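Probable chitinase A (Chromobacterium violaceum, PDB 4TX8) probably hydrolyses chitin as a family 18 endochitinase and carries a carbohydrate-binding module that is likely to hold the enzyme on its substrate. Local coordinates at residues L323-P328 against K383-Y388. Residues are numbered along the deposited sequence; the frame is centred on the assembly and turned at random.
Sequences LIEGFP and KPAQAY
The torsions of Ile324 set CG2 anti to its backbone N and stretch the longer branch out to CD1 (chi2 174°), so that both methyls reach Tyr388, whose CG stands anti to the carbonyl carbon of Tyr388 (chi1 -49°). Ile324 CD1 lies over one face, 4.0 Å from the centroid of the Tyr388 ring and 15° off the normal, a CH-pi contact, while Ile324 CG2 packs against Tyr388 CE1 at 3.7 Å. The opposite face is taken by the chain's own backbone: Gln386 O sits 3.5 Å above the plane of the Tyr388 ring, over its centre. The phenol is thus sandwiched between an aliphatic methyl and a carbonyl oxygen. The contact joins two parts of the outer layer of a TIM barrel, the fold of family 18 glycoside hydrolases: the last turn of helix 313-325 and the loop that runs from helix 363-375 to barrel strand 393-397. Ile324 also touches Val345 of barrel strand 345-350, and the Tyr388 side chain rests on Leu373 of helix 363-375. At the hydroxyl end the carboxylate of Glu325 approaches the ring edge with its plane turned steeply from that of the ring; the modelled separation of Glu325 OE2 from Tyr388 OH is implausibly short, and the detail there is doubtful. A water links the other oxygen to the loop: it donates to Glu325 OE1 at 3.1 Å and weakly accepts from Gln386 NE2 at 3.2 Å.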
ATOM      1  N   LEU A 323      -2.940 -11.882 -12.305  1.00 29.25           N
ATOM      2  CA  LEU A 323      -2.603 -12.502 -11.027  1.00 30.26           C
ATOM      3  C   LEU A 323      -3.602 -13.586 -10.635  1.00 31.00           C
ATOM      4  O   LEU A 323      -3.249 -14.541  -9.946  1.00 33.68           O
ATOM      5  CB  LEU A 323      -2.519 -11.442  -9.928  1.00 25.71           C
ATOM      6  CG  LEU A 323      -1.235 -10.610  -9.943  1.00 29.45           C
ATOM      7  CD1 LEU A 323      -1.352  -9.417  -9.013  1.00 27.01           C
ATOM      8  CD2 LEU A 323      -0.046 -11.475  -9.555  1.00 27.25           C
ATOM      9  N   ILE A 324      -4.844 -13.444 -11.084  1.00 33.53           N
ATOM     10  CA  ILE A 324      -5.884 -14.407 -10.732  1.00 33.68           C
ATOM     11  C   ILE A 324      -5.964 -15.573 -11.721  1.00 34.07           C
ATOM     12  O   ILE A 324      -6.060 -16.729 -11.307  1.00 36.55           O
ATOM     13  CB  ILE A 324      -7.263 -13.722 -10.626  1.00 30.96           C
ATOM     14  CG1 ILE A 324      -7.223 -12.641  -9.540  1.00 29.07           C
ATOM     15  CG2 ILE A 324      -8.351 -14.744 -10.320  1.00 31.38           C
ATOM     16  CD1 ILE A 324      -8.485 -11.809  -9.449  1.00 27.10           C
ATOM     17  N   GLU A 325      -5.917 -15.281 -13.018  1.00 36.62           N
ATOM     18  CA  GLU A 325      -6.012 -16.339 -14.029  1.00 38.08           C
ATOM     19  C   GLU A 325      -4.686 -17.060 -14.218  1.00 37.36           C
ATOM     20  O   GLU A 325      -4.650 -18.242 -14.556  1.00 39.33           O
ATOM     21  CB  GLU A 325      -6.459 -15.785 -15.388  1.00 41.08           C
ATOM     22  CG  GLU A 325      -7.449 -14.642 -15.349  1.00 47.62           C
ATOM     23  CD  GLU A 325      -8.875 -15.089 -15.156  1.00 57.42           C
ATOM     24  OE1 GLU A 325      -9.098 -16.253 -14.762  1.00 58.80           O
ATOM     25  OE2 GLU A 325      -9.778 -14.259 -15.401  1.00 62.90           O
ATOM     26  N   GLY A 326      -3.593 -16.335 -14.016  1.00 34.47           N
ATOM     27  CA  GLY A 326      -2.279 -16.860 -14.330  1.00 34.45           C
ATOM     28  C   GLY A 326      -1.872 -16.442 -15.729  1.00 35.38           C
ATOM     29  O   GLY A 326      -2.695 -15.948 -16.500  1.00 33.16           O
ATOM     30  N   PHE A 327      -0.601 -16.638 -16.056  1.00 35.65           N
ATOM     31  CA  PHE A 327      -0.075 -16.227 -17.350  1.00 36.23           C
ATOM     32  C   PHE A 327       1.259 -16.905 -17.638  1.00 36.50           C
ATOM     33  O   PHE A 327       1.977 -17.289 -16.712  1.00 36.24           O
ATOM     34  CB  PHE A 327       0.074 -14.702 -17.408  1.00 33.92           C
ATOM     35  CG  PHE A 327       0.950 -14.131 -16.328  1.00 28.42           C
ATOM     36  CD1 PHE A 327       0.414 -13.759 -15.102  1.00 26.03           C
ATOM     37  CD2 PHE A 327       2.307 -13.947 -16.545  1.00 30.12           C
ATOM     38  CE1 PHE A 327       1.220 -13.225 -14.106  1.00 25.07           C
ATOM     39  CE2 PHE A 327       3.118 -13.413 -15.558  1.00 27.87           C
ATOM     40  CZ  PHE A 327       2.573 -13.051 -14.336  1.00 26.35           C
ATOM     41  N   PRO A 328       1.592 -17.071 -18.927  1.00 35.27           N
ATOM     42  CA  PRO A 328       2.887 -17.665 -19.273  1.00 35.91           C
ATOM     43  C   PRO A 328       4.049 -16.718 -18.979  1.00 34.84           C
ATOM     44  O   PRO A 328       3.905 -15.500 -19.059  1.00 34.63           O
ATOM     45  CB  PRO A 328       2.761 -17.938 -20.776  1.00 37.50           C
ATOM     46  CG  PRO A 328       1.715 -17.001 -21.251  1.00 35.43           C
ATOM     47  CD  PRO A 328       0.751 -16.839 -20.113  1.00 35.99           C
ATOM     48  N   LYS A 383     -12.167  -7.299 -19.774  1.00 46.32           N
ATOM     49  CA  LYS A 383     -13.239  -7.924 -19.007  1.00 48.54           C
ATOM     50  C   LYS A 383     -12.787  -9.252 -18.407  1.00 46.99           C
ATOM     51  O   LYS A 383     -12.202 -10.080 -19.104  1.00 51.36           O
ATOM     52  CB  LYS A 383     -14.460  -8.150 -19.904  1.00 52.90           C
ATOM     53  CG  LYS A 383     -15.795  -7.795 -19.275  1.00 55.02           C
ATOM     54  CD  LYS A 383     -16.947  -8.358 -20.095  1.00 55.13           C
ATOM     55  CE  LYS A 383     -18.262  -7.674 -19.755  1.00 57.53           C
ATOM     56  NZ  LYS A 383     -19.426  -8.336 -20.414  1.00 59.73           N
ATOM     57  N   PRO A 384     -13.057  -9.462 -17.110  1.00 42.46           N
ATOM     58  CA  PRO A 384     -12.767 -10.757 -16.482  1.00 43.66           C
ATOM     59  C   PRO A 384     -13.558 -11.883 -17.141  1.00 47.24           C
ATOM     60  O   PRO A 384     -14.647 -11.632 -17.660  1.00 45.44           O
ATOM     61  CB  PRO A 384     -13.213 -10.557 -15.029  1.00 41.03           C
ATOM     62  CG  PRO A 384     -13.241  -9.086 -14.828  1.00 40.75           C
ATOM     63  CD  PRO A 384     -13.608  -8.492 -16.151  1.00 39.96           C
ATOM     64  N   ALA A 385     -13.015 -13.097 -17.134  1.00 52.97           N
ATOM     65  CA  ALA A 385     -13.718 -14.246 -17.696  1.00 56.20           C
ATOM     66  C   ALA A 385     -14.978 -14.520 -16.885  1.00 57.31           C
ATOM     67  O   ALA A 385     -16.065 -14.697 -17.437  1.00 60.31           O
ATOM     68  CB  ALA A 385     -12.819 -15.468 -17.720  1.00 58.19           C
ATOM     69  N   GLN A 386     -14.816 -14.552 -15.568  1.00 53.82           N
ATOM     70  CA  GLN A 386     -15.942 -14.648 -14.653  1.00 52.66           C
ATOM     71  C   GLN A 386     -15.814 -13.566 -13.590  1.00 45.84           C
ATOM     72  O   GLN A 386     -14.734 -13.010 -13.390  1.00 41.22           O
ATOM     73  CB  GLN A 386     -16.007 -16.033 -14.007  1.00 58.43           C
ATOM     74  CG  GLN A 386     -14.684 -16.513 -13.425  1.00 65.85           C
ATOM     75  CD  GLN A 386     -14.848 -17.733 -12.535  1.00 76.92           C
ATOM     76  OE1 GLN A 386     -15.837 -17.860 -11.813  1.00 81.87           O
ATOM     77  NE2 GLN A 386     -13.877 -18.638 -12.584  1.00 80.04           N
ATOM     78  N   ALA A 387     -16.916 -13.262 -12.918  1.00 42.67           N
ATOM     79  CA  ALA A 387     -16.901 -12.269 -11.855  1.00 40.18           C
ATOM     80  C   ALA A 387     -16.097 -12.776 -10.665  1.00 38.95           C
ATOM     81  O   ALA A 387     -16.043 -13.980 -10.411  1.00 37.23           O
ATOM     82  CB  ALA A 387     -18.320 -11.920 -11.433  1.00 37.28           C
ATOM     83  N   TYR A 388     -15.457 -11.854  -9.950  1.00 32.97           N
ATOM     84  CA  TYR A 388     -14.750 -12.194  -8.721  1.00 34.93           C
ATOM     85  C   TYR A 388     -15.373 -11.471  -7.538  1.00 35.90           C
ATOM     86  O   TYR A 388     -14.887 -10.413  -7.131  1.00 32.51           O
ATOM     87  CB  TYR A 388     -13.268 -11.834  -8.814  1.00 37.14           C
ATOM     88  CG  TYR A 388     -12.585 -12.312 -10.069  1.00 41.23           C
ATOM     89  CD1 TYR A 388     -12.453 -13.668 -10.341  1.00 46.58           C
ATOM     90  CD2 TYR A 388     -12.055 -11.405 -10.974  1.00 42.91           C
ATOM     91  CE1 TYR A 388     -11.822 -14.102 -11.486  1.00 50.08           C
ATOM     92  CE2 TYR A 388     -11.424 -11.830 -12.119  1.00 46.14           C
ATOM     93  CZ  TYR A 388     -11.309 -13.176 -12.369  1.00 53.11           C
ATOM     94  OH  TYR A 388     -10.679 -13.592 -13.512  1.00 61.73           O
TER
HETATM   95  O   HOH W   1     -10.859 -17.668 -12.624  1.00 50.47           O